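Oxidase (Sinorhizobium meliloti, PDB 4FFU) has no firmly established activity, being tentatively assigned as a monoamine oxidase although its MaoC-like family is better known for hot-dog-fold hydratases of acyl thioesters. Local coordinates at residues E32-G37 / V144-E149; F88-G93 / D121-R126. All blocks are in the same frame, centred on the assembly; numbering follows the deposited sequence. Where two conformers were deposited one is given.

In the fold
Near the N terminus, the loop 32-37 precedes strand 39-46. Contact 1 sets it beside strand 141-151, closing a long loop with 106 residues between its segments. Nested inside that loop is contact 2, where helix 84-93 meets the start of strand 122-134 after a shorter excursion through strand 103-113. The two contact centres lie about 18 Å apart, yet both reach the same antiparallel sheet, in which strands 122-134 and 141-151 are consecutive neighbours. A salt bridge between Glu149 OE1 and Arg126 NH2 (3.0 Å) joins the strand segments directly. Contact 1 thus ties the N-terminal loop to the sheet, and contact 2 ties the helix to it.

Contact 1 of 2, residues E32-G37 / V144-E149; sequences EDYEQG and VVERCE
The phenol oxygen of Tyr34 is gripped by two groups, and one of them leads across to Glu146. Water 1 sits at the ring edge, in its plane, 2.5 Å from Tyr34 OH. The same water donates to Glu146 OE2 over 2.8 Å, so phenol and carboxylate are linked through a single molecule. The second grip on Tyr34 OH comes from the side-chain amide nitrogen of Asn100.

Behind this polar end the ring is packed by Val144, whose two methyls lie over the same face. Val144 CG1 stands 4.3 Å from the Tyr34 ring centroid and 25° off the normal, a CH-pi contact displaced toward the rim. It is placed there because CG1 is anti to the backbone N (chi1 179°), which leaves the sister methyl, Val144 CG2, to meet Tyr34 CD2 at 4.0 Å.

Glu146 instead comes to the edge of the ring: its extended chain brings OE2 within 3.8 Å of Tyr34 CE1, with the carboxylate turned 76° from the ring plane. The other oxygen, Glu146 OE1, has a long, weak ion pair with Arg40. Ile129 of strand 122-134 and Val167 of strand 157-168 also touch the tyrosine, setting it against the sheet.

All three touching residues are buried. The geometry therefore separates two tasks: apolar packing over one face holds the ring on strand 141-151, while Asn100 and the bridging water satisfy its hydroxyl and probably resist rotation of the phenol away from Glu146.

Contact 2 of 2, residues F88-G93 / D121-R126; sequences FSIGVG and DTIRTR
Helix 88-93 passes over strand 122-126 with the short axes 7.8 Å apart and their directions 58° from each other. The backbones come closest where Gly91 CA lies 5.9 Å from Thr125 CA. Gly91 has no side chain at this point; a beta carbon on it would lie about 3.7 Å from Thr125 OG1, in contact but not in collision, so this distance alone does not exclude one.

The carbonyl of Gly91 accepts a bond from the strand. Thr125 OG1 donates to Gly91 O at 2.7 Å, with a C=O...donor angle of 117°, so the hydroxyl arrives well to one side of the C=O direction and tilted out of the carbonyl plane. Thr125 CB points toward the helix. Replacing Thr125 by a valine would remove this donor and would probably leave the buried Gly91 carbonyl without its partner from the strand.

Two residues earlier, Ile123 also faces the helix. Its CG1 takes the crowded position between backbone N and carbonyl carbon (chi1 60°), sending CD1 forward to Ile90 CG2 at 4.0 Å. The two isoleucines cross at about a right angle, and Ile123 CD1 also lies 4.3 Å from Gly91 N, resting against the helix backbone beside the glycine. Ile47 touches both isoleucines, while Val150 of strand 141-151 packs on Ile123 and Thr125. A second subunit also reaches the helix, its His58 packing on Ile90.

A buried helix laid obliquely across a curved antiparallel sheet is the signature of the hot-dog fold, here in its MaoC-like form.

Contact 1 of 2, residues E32-G37 / V144-E149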
ATOM      1  N   GLU I  32      29.719  20.216 -17.219  1.00 30.69           N
ATOM      2  CA  GLU I  32      30.300  20.386 -18.564  1.00 32.94           C
ATOM      3  C   GLU I  32      29.919  19.296 -19.555  1.00 32.83           C
ATOM      4  O   GLU I  32      29.869  19.550 -20.759  1.00 34.74           O
ATOM      5  CB  GLU I  32      31.831  20.514 -18.499  1.00 34.85           C
ATOM      6  CG  GLU I  32      32.327  21.727 -17.719  1.00 37.46           C
ATOM      7  CD  GLU I  32      32.462  21.479 -16.220  1.00 38.49           C
ATOM      8  OE1 GLU I  32      32.041  20.408 -15.724  1.00 36.18           O
ATOM      9  OE2 GLU I  32      32.994  22.373 -15.532  1.00 41.18           O
ATOM     10  N   ASP I  33      29.652  18.088 -19.062  1.00 31.55           N
ATOM     11  CA  ASP I  33      29.348  16.960 -19.941  1.00 32.10           C
ATOM     12  C   ASP I  33      27.862  16.742 -20.291  1.00 29.08           C
ATOM     13  O   ASP I  33      27.529  15.866 -21.090  1.00 28.89           O
ATOM     14  CB  ASP I  33      29.982  15.687 -19.387  1.00 34.85           C
ATOM     15  CG  ASP I  33      31.481  15.843 -19.145  1.00 39.46           C
ATOM     16  OD1 ASP I  33      32.140  16.623 -19.875  1.00 40.97           O
ATOM     17  OD2 ASP I  33      31.991  15.193 -18.215  1.00 40.73           O
ATOM     18  N   TYR I  34      26.961  17.541 -19.712  1.00 26.93           N
ATOM     19  CA  TYR I  34      25.579  17.515 -20.176  1.00 24.71           C
ATOM     20  C   TYR I  34      25.531  18.031 -21.596  1.00 25.35           C
ATOM     21  O   TYR I  34      26.146  19.056 -21.907  1.00 26.06           O
ATOM     22  CB  TYR I  34      24.679  18.367 -19.270  1.00 23.43           C
ATOM     23  CG  TYR I  34      24.094  17.570 -18.120  1.00 23.18           C
ATOM     24  CD1 TYR I  34      22.873  16.899 -18.254  1.00 23.64           C
ATOM     25  CD2 TYR I  34      24.754  17.486 -16.897  1.00 22.89           C
ATOM     26  CE1 TYR I  34      22.328  16.172 -17.189  1.00 22.91           C
ATOM     27  CE2 TYR I  34      24.222  16.764 -15.840  1.00 22.91           C
ATOM     28  CZ  TYR I  34      23.017  16.103 -15.988  1.00 23.44           C
ATOM     29  OH  TYR I  34      22.505  15.392 -14.914  1.00 23.66           O
ATOM     30  N   GLU I  35      24.823  17.324 -22.465  1.00 24.42           N
ATOM     31  CA  GLU I  35      24.765  17.738 -23.859  1.00 25.71           C
ATOM     32  C   GLU I  35      23.411  18.331 -24.155  1.00 22.90           C
ATOM     33  O   GLU I  35      22.418  17.622 -24.081  1.00 21.41           O
ATOM     34  CB  GLU I  35      24.984  16.533 -24.777  1.00 30.23           C
ATOM     35  CG  GLU I  35      26.214  15.724 -24.430  1.00 37.23           C
ATOM     36  CD  GLU I  35      26.250  14.407 -25.177  1.00 44.65           C
ATOM     37  OE1 GLU I  35      25.349  13.558 -24.961  1.00 46.76           O
ATOM     38  OE2 GLU I  35      27.182  14.232 -25.980  1.00 48.77           O
ATOM     39  N   GLN I  36      23.358  19.618 -24.510  1.00 21.97           N
ATOM     40  CA  GLN I  36      22.099  20.194 -24.943  1.00 21.95           C
ATOM     41  C   GLN I  36      21.512  19.378 -26.064  1.00 22.28           C
ATOM     42  O   GLN I  36      22.222  19.011 -27.010  1.00 23.17           O
ATOM     43  CB  GLN I  36      22.270  21.627 -25.437  1.00 23.51           C
ATOM     44  CG  GLN I  36      22.589  22.609 -24.349  1.00 24.50           C
ATOM     45  CD  GLN I  36      22.912  23.968 -24.924  1.00 25.65           C
ATOM     46  OE1 GLN I  36      23.872  24.607 -24.507  1.00 27.04           O
ATOM     47  NE2 GLN I  36      22.135  24.396 -25.920  1.00 25.58           N
ATOM     48  N   GLY I  37      20.212  19.115 -25.966  1.00 20.86           N
ATOM     49  CA  GLY I  37      19.503  18.414 -27.011  1.00 21.14           C
ATOM     50  C   GLY I  37      19.466  16.916 -26.801  1.00 20.96           C
ATOM     51  O   GLY I  37      18.750  16.229 -27.517  1.00 21.99           O
ATOM     52  N   VAL I 144      21.348  23.108 -14.927  1.00 18.27           N
ATOM     53  CA  VAL I 144      20.892  22.395 -16.129  1.00 17.33           C
ATOM     54  C   VAL I 144      19.366  22.269 -16.066  1.00 17.39           C
ATOM     55  O   VAL I 144      18.820  21.840 -15.051  1.00 16.74           O
ATOM     56  CB  VAL I 144      21.525  20.990 -16.233  1.00 17.80           C
ATOM     57  CG1 VAL I 144      21.031  20.260 -17.478  1.00 17.34           C
ATOM     58  CG2 VAL I 144      23.049  21.080 -16.236  1.00 18.63           C
ATOM     59  N   VAL I 145      18.684  22.667 -17.140  1.00 16.95           N
ATOM     60  CA  VAL I 145      17.236  22.457 -17.224  1.00 16.98           C
ATOM     61  C   VAL I 145      16.952  21.207 -18.058  1.00 17.85           C
ATOM     62  O   VAL I 145      17.354  21.122 -19.223  1.00 17.63           O
ATOM     63  CB  VAL I 145      16.516  23.656 -17.839  1.00 17.96           C
ATOM     64  CG1 VAL I 145      15.024  23.345 -18.035  1.00 18.32           C
ATOM     65  CG2 VAL I 145      16.742  24.909 -16.990  1.00 18.55           C
ATOM     66  N   GLU I 146      16.260  20.247 -17.451  1.00 18.79           N
ATOM     67  CA  GLU I 146      15.733  19.080 -18.168  1.00 19.93           C
ATOM     68  C   GLU I 146      14.224  19.245 -18.405  1.00 19.25           C
ATOM     69  O   GLU I 146      13.423  19.253 -17.460  1.00 19.93           O
ATOM     70  CB  GLU I 146      15.975  17.808 -17.362  1.00 23.04           C
ATOM     71  CG  GLU I 146      17.443  17.481 -17.156  1.00 26.98           C
ATOM     72  CD  GLU I 146      17.665  16.062 -16.678  1.00 29.89           C
ATOM     73  OE1 GLU I 146      16.885  15.565 -15.836  1.00 28.77           O
ATOM     74  OE2 GLU I 146      18.644  15.450 -17.139  1.00 33.38           O
ATOM     75  N   ARG I 147      13.838  19.351 -19.669  1.00 18.36           N
ATOM     76  CA  ARG I 147      12.439  19.430 -20.033  1.00 18.83           C
ATOM     77  C   ARG I 147      11.846  18.033 -19.928  1.00 18.41           C
ATOM     78  O   ARG I 147      12.362  17.102 -20.562  1.00 17.97           O
ATOM     79  CB  ARG I 147      12.301  19.956 -21.459  1.00 21.15           C
ATOM     80  CG  ARG I 147      10.861  19.965 -21.954  1.00 24.10           C
ATOM     81  CD  ARG I 147      10.333  21.385 -22.021  1.00 27.45           C
ATOM     82  NE  ARG I 147       8.978  21.469 -22.585  1.00 29.13           N
ATOM     83  CZ  ARG I 147       7.926  21.962 -21.928  1.00 30.72           C
ATOM     84  NH1 ARG I 147       8.068  22.415 -20.680  1.00 27.83           N
ATOM     85  NH2 ARG I 147       6.737  22.018 -22.533  1.00 31.54           N
ATOM     86  N   CYS I 148      10.780  17.875 -19.136  1.00 17.73           N
ATOM     87  CA  CYS I 148      10.140  16.574 -18.971  1.00 17.35           C
ATOM     88  C   CYS I 148       8.779  16.633 -19.642  1.00 16.36           C
ATOM     89  O   CYS I 148       7.994  17.527 -19.362  1.00 16.67           O
ATOM     90  CB  CYS I 148       9.982  16.212 -17.492  1.00 19.61           C
ATOM     91  SG  CYS I 148      11.580  16.053 -16.644  1.00 24.07           S
ATOM     92  N   GLU I 149       8.510  15.681 -20.527  1.00 14.90           N
ATOM     93  CA  GLU I 149       7.227  15.588 -21.170  1.00 15.15           C
ATOM     94  C   GLU I 149       6.682  14.198 -20.975  1.00 14.15           C
ATOM     95  O   GLU I 149       7.288  13.221 -21.453  1.00 14.10           O
ATOM     96  CB  GLU I 149       7.351  15.855 -22.667  1.00 18.29           C
ATOM     97  CG  GLU I 149       7.799  17.256 -23.004  1.00 20.68           C
ATOM     98  CD  GLU I 149       8.091  17.383 -24.475  1.00 26.35           C
ATOM     99  OE1 GLU I 149       9.184  16.958 -24.892  1.00 27.45           O
ATOM    100  OE2 GLU I 149       7.220  17.887 -25.213  1.00 29.53           O
TER
HETATM  101  O   HOH W   1      20.289  14.193 -15.299  1.00 30.59           O

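Contact 2 of 2, residues F88-G93 / D121-R126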
ATOM      1  N   PHE I  88       2.279  13.852 -12.295  1.00  9.56           N
ATOM      2  CA  PHE I  88       3.585  14.449 -12.022  1.00 10.11           C
ATOM      3  C   PHE I  88       4.529  13.470 -11.317  1.00 10.53           C
ATOM      4  O   PHE I  88       5.644  13.266 -11.788  1.00 11.16           O
ATOM      5  CB  PHE I  88       3.426  15.738 -11.220  1.00 10.13           C
ATOM      6  CG  PHE I  88       4.722  16.481 -10.999  1.00 11.09           C
ATOM      7  CD1 PHE I  88       5.513  16.874 -12.071  1.00 11.77           C
ATOM      8  CD2 PHE I  88       5.124  16.827  -9.697  1.00 12.01           C
ATOM      9  CE1 PHE I  88       6.715  17.565 -11.884  1.00 11.90           C
ATOM     10  CE2 PHE I  88       6.326  17.524  -9.500  1.00 12.00           C
ATOM     11  CZ  PHE I  88       7.119  17.886 -10.584  1.00 11.88           C
ATOM     12  N   SER I  89       4.094  12.902 -10.177  1.00 10.39           N
ATOM     13  CA  SER I  89       4.942  11.999  -9.390  0.50  9.94           C
ATOM     14  C   SER I  89       5.349  10.746 -10.146  1.00 10.40           C
ATOM     15  O   SER I  89       6.503  10.327 -10.082  1.00 10.18           O
ATOM     16  CB  SER I  89       4.260  11.617  -8.071  0.50  9.39           C
ATOM     17  OG  SER I  89       3.975  12.780  -7.309  0.50  8.09           O
ATOM     18  N   ILE I  90       4.389  10.131 -10.838  1.00 10.46           N
ATOM     19  CA  ILE I  90       4.712   8.943 -11.627  1.00 10.77           C
ATOM     20  C   ILE I  90       5.535   9.317 -12.840  1.00 11.17           C
ATOM     21  O   ILE I  90       6.505   8.610 -13.189  1.00 11.56           O
ATOM     22  CB  ILE I  90       3.459   8.110 -11.994  1.00 10.90           C
ATOM     23  CG1 ILE I  90       2.843   7.530 -10.705  1.00 10.80           C
ATOM     24  CG2 ILE I  90       3.803   6.947 -12.935  1.00 11.01           C
ATOM     25  CD1 ILE I  90       1.589   6.717 -10.972  1.00 11.34           C
ATOM     26  N   GLY I  91       5.164  10.409 -13.502  1.00 11.40           N
ATOM     27  CA  GLY I  91       5.929  10.820 -14.697  1.00 11.86           C
ATOM     28  C   GLY I  91       7.407  11.036 -14.376  1.00 12.18           C
ATOM     29  O   GLY I  91       8.265  10.611 -15.133  1.00 12.40           O
ATOM     30  N   VAL I  92       7.688  11.717 -13.261  1.00 12.02           N
ATOM     31  CA  VAL I  92       9.045  11.928 -12.754  1.00 12.65           C
ATOM     32  C   VAL I  92       9.669  10.618 -12.274  1.00 12.65           C
ATOM     33  O   VAL I  92      10.844  10.325 -12.554  1.00 13.15           O
ATOM     34  CB  VAL I  92       9.042  12.997 -11.605  1.00 13.77           C
ATOM     35  CG1 VAL I  92      10.373  13.000 -10.847  1.00 15.34           C
ATOM     36  CG2 VAL I  92       8.711  14.372 -12.187  1.00 14.05           C
ATOM     37  N   GLY I  93       8.876   9.804 -11.572  1.00 11.91           N
ATOM     38  CA  GLY I  93       9.365   8.528 -11.064  1.00 11.82           C
ATOM     39  C   GLY I  93       9.859   7.608 -12.164  1.00 12.16           C
ATOM     40  O   GLY I  93      10.837   6.899 -11.957  1.00 12.44           O
ATOM     41  N   ASP I 121      -4.910   4.401 -19.468  1.00 14.06           N
ATOM     42  CA  ASP I 121      -3.904   5.130 -20.244  1.00 14.66           C
ATOM     43  C   ASP I 121      -2.519   4.634 -19.861  1.00 14.72           C
ATOM     44  O   ASP I 121      -2.269   4.269 -18.696  1.00 15.33           O
ATOM     45  CB  ASP I 121      -4.001   6.653 -20.000  1.00 15.00           C
ATOM     46  CG  ASP I 121      -5.232   7.308 -20.693  1.00 17.31           C
ATOM     47  OD1 ASP I 121      -5.949   6.629 -21.460  1.00 17.62           O
ATOM     48  OD2 ASP I 121      -5.485   8.514 -20.428  1.00 18.88           O
ATOM     49  N   THR I 122      -1.606   4.658 -20.824  1.00 14.30           N
ATOM     50  CA  THR I 122      -0.238   4.257 -20.578  1.00 14.14           C
ATOM     51  C   THR I 122       0.644   5.473 -20.830  1.00 13.63           C
ATOM     52  O   THR I 122       0.486   6.146 -21.844  1.00 14.57           O
ATOM     53  CB  THR I 122       0.151   3.071 -21.492  1.00 14.09           C
ATOM     54  OG1 THR I 122      -0.710   1.974 -21.200  1.00 13.86           O
ATOM     55  CG2 THR I 122       1.617   2.632 -21.252  1.00 13.51           C
ATOM     56  N   ILE I 123       1.530   5.773 -19.887  1.00 12.41           N
ATOM     57  CA  ILE I 123       2.423   6.926 -20.004  1.00 12.63           C
ATOM     58  C   ILE I 123       3.906   6.573 -20.069  1.00 12.65           C
ATOM     59  O   ILE I 123       4.339   5.549 -19.514  1.00 12.20           O
ATOM     60  CB  ILE I 123       2.188   8.006 -18.909  1.00 12.31           C
ATOM     61  CG1 ILE I 123       2.416   7.438 -17.499  1.00 12.08           C
ATOM     62  CG2 ILE I 123       0.795   8.591 -19.077  1.00 12.26           C
ATOM     63  CD1 ILE I 123       2.539   8.480 -16.377  1.00 12.15           C
ATOM     64  N   ARG I 124       4.658   7.421 -20.773  1.00 12.92           N
ATOM     65  CA  ARG I 124       6.126   7.360 -20.819  1.00 13.32           C
ATOM     66  C   ARG I 124       6.601   8.778 -20.653  1.00 12.92           C
ATOM     67  O   ARG I 124       5.856   9.726 -20.920  1.00 13.17           O
ATOM     68  CB  ARG I 124       6.608   6.867 -22.188  1.00 15.66           C
ATOM     69  CG  ARG I 124       6.260   5.426 -22.511  1.00 19.27           C
ATOM     70  CD  ARG I 124       6.260   5.226 -24.022  1.00 24.14           C
ATOM     71  NE  ARG I 124       5.110   5.906 -24.634  1.00 29.16           N
ATOM     72  CZ  ARG I 124       5.003   6.257 -25.917  1.00 30.91           C
ATOM     73  NH1 ARG I 124       5.991   6.008 -26.779  1.00 32.27           N
ATOM     74  NH2 ARG I 124       3.898   6.871 -26.340  1.00 29.36           N
ATOM     75  N   THR I 125       7.836   8.949 -20.197  1.00 12.98           N
ATOM     76  CA  THR I 125       8.363  10.307 -20.024  1.00 12.77           C
ATOM     77  C   THR I 125       9.547  10.526 -20.944  1.00 12.88           C
ATOM     78  O   THR I 125      10.454   9.698 -21.003  1.00 12.65           O
ATOM     79  CB  THR I 125       8.764  10.593 -18.577  1.00 13.56           C
ATOM     80  OG1 THR I 125       7.605  10.400 -17.744  1.00 14.48           O
ATOM     81  CG2 THR I 125       9.232  12.061 -18.436  1.00 13.34           C
ATOM     82  N   ARG I 126       9.503  11.631 -21.687  1.00 13.30           N
ATOM     83  CA  ARG I 126      10.638  12.034 -22.515  1.00 14.61           C
ATOM     84  C   ARG I 126      11.405  13.118 -21.777  1.00 14.96           C
ATOM     85  O   ARG I 126      10.804  14.083 -21.284  1.00 15.33           O
ATOM     86  CB  ARG I 126      10.156  12.571 -23.878  1.00 16.75           C
ATOM     87  CG  ARG I 126      11.303  12.905 -24.835  1.00 19.73           C
ATOM     88  CD  ARG I 126      10.789  13.062 -26.262  1.00 24.82           C
ATOM     89  NE  ARG I 126       9.823  14.155 -26.284  1.00 31.03           N
ATOM     90  CZ  ARG I 126       8.706  14.160 -27.000  1.00 36.87           C
ATOM     91  NH1 ARG I 126       8.402  13.117 -27.759  1.00 38.35           N
ATOM     92  NH2 ARG I 126       7.884  15.206 -26.939  1.00 40.05           N
TER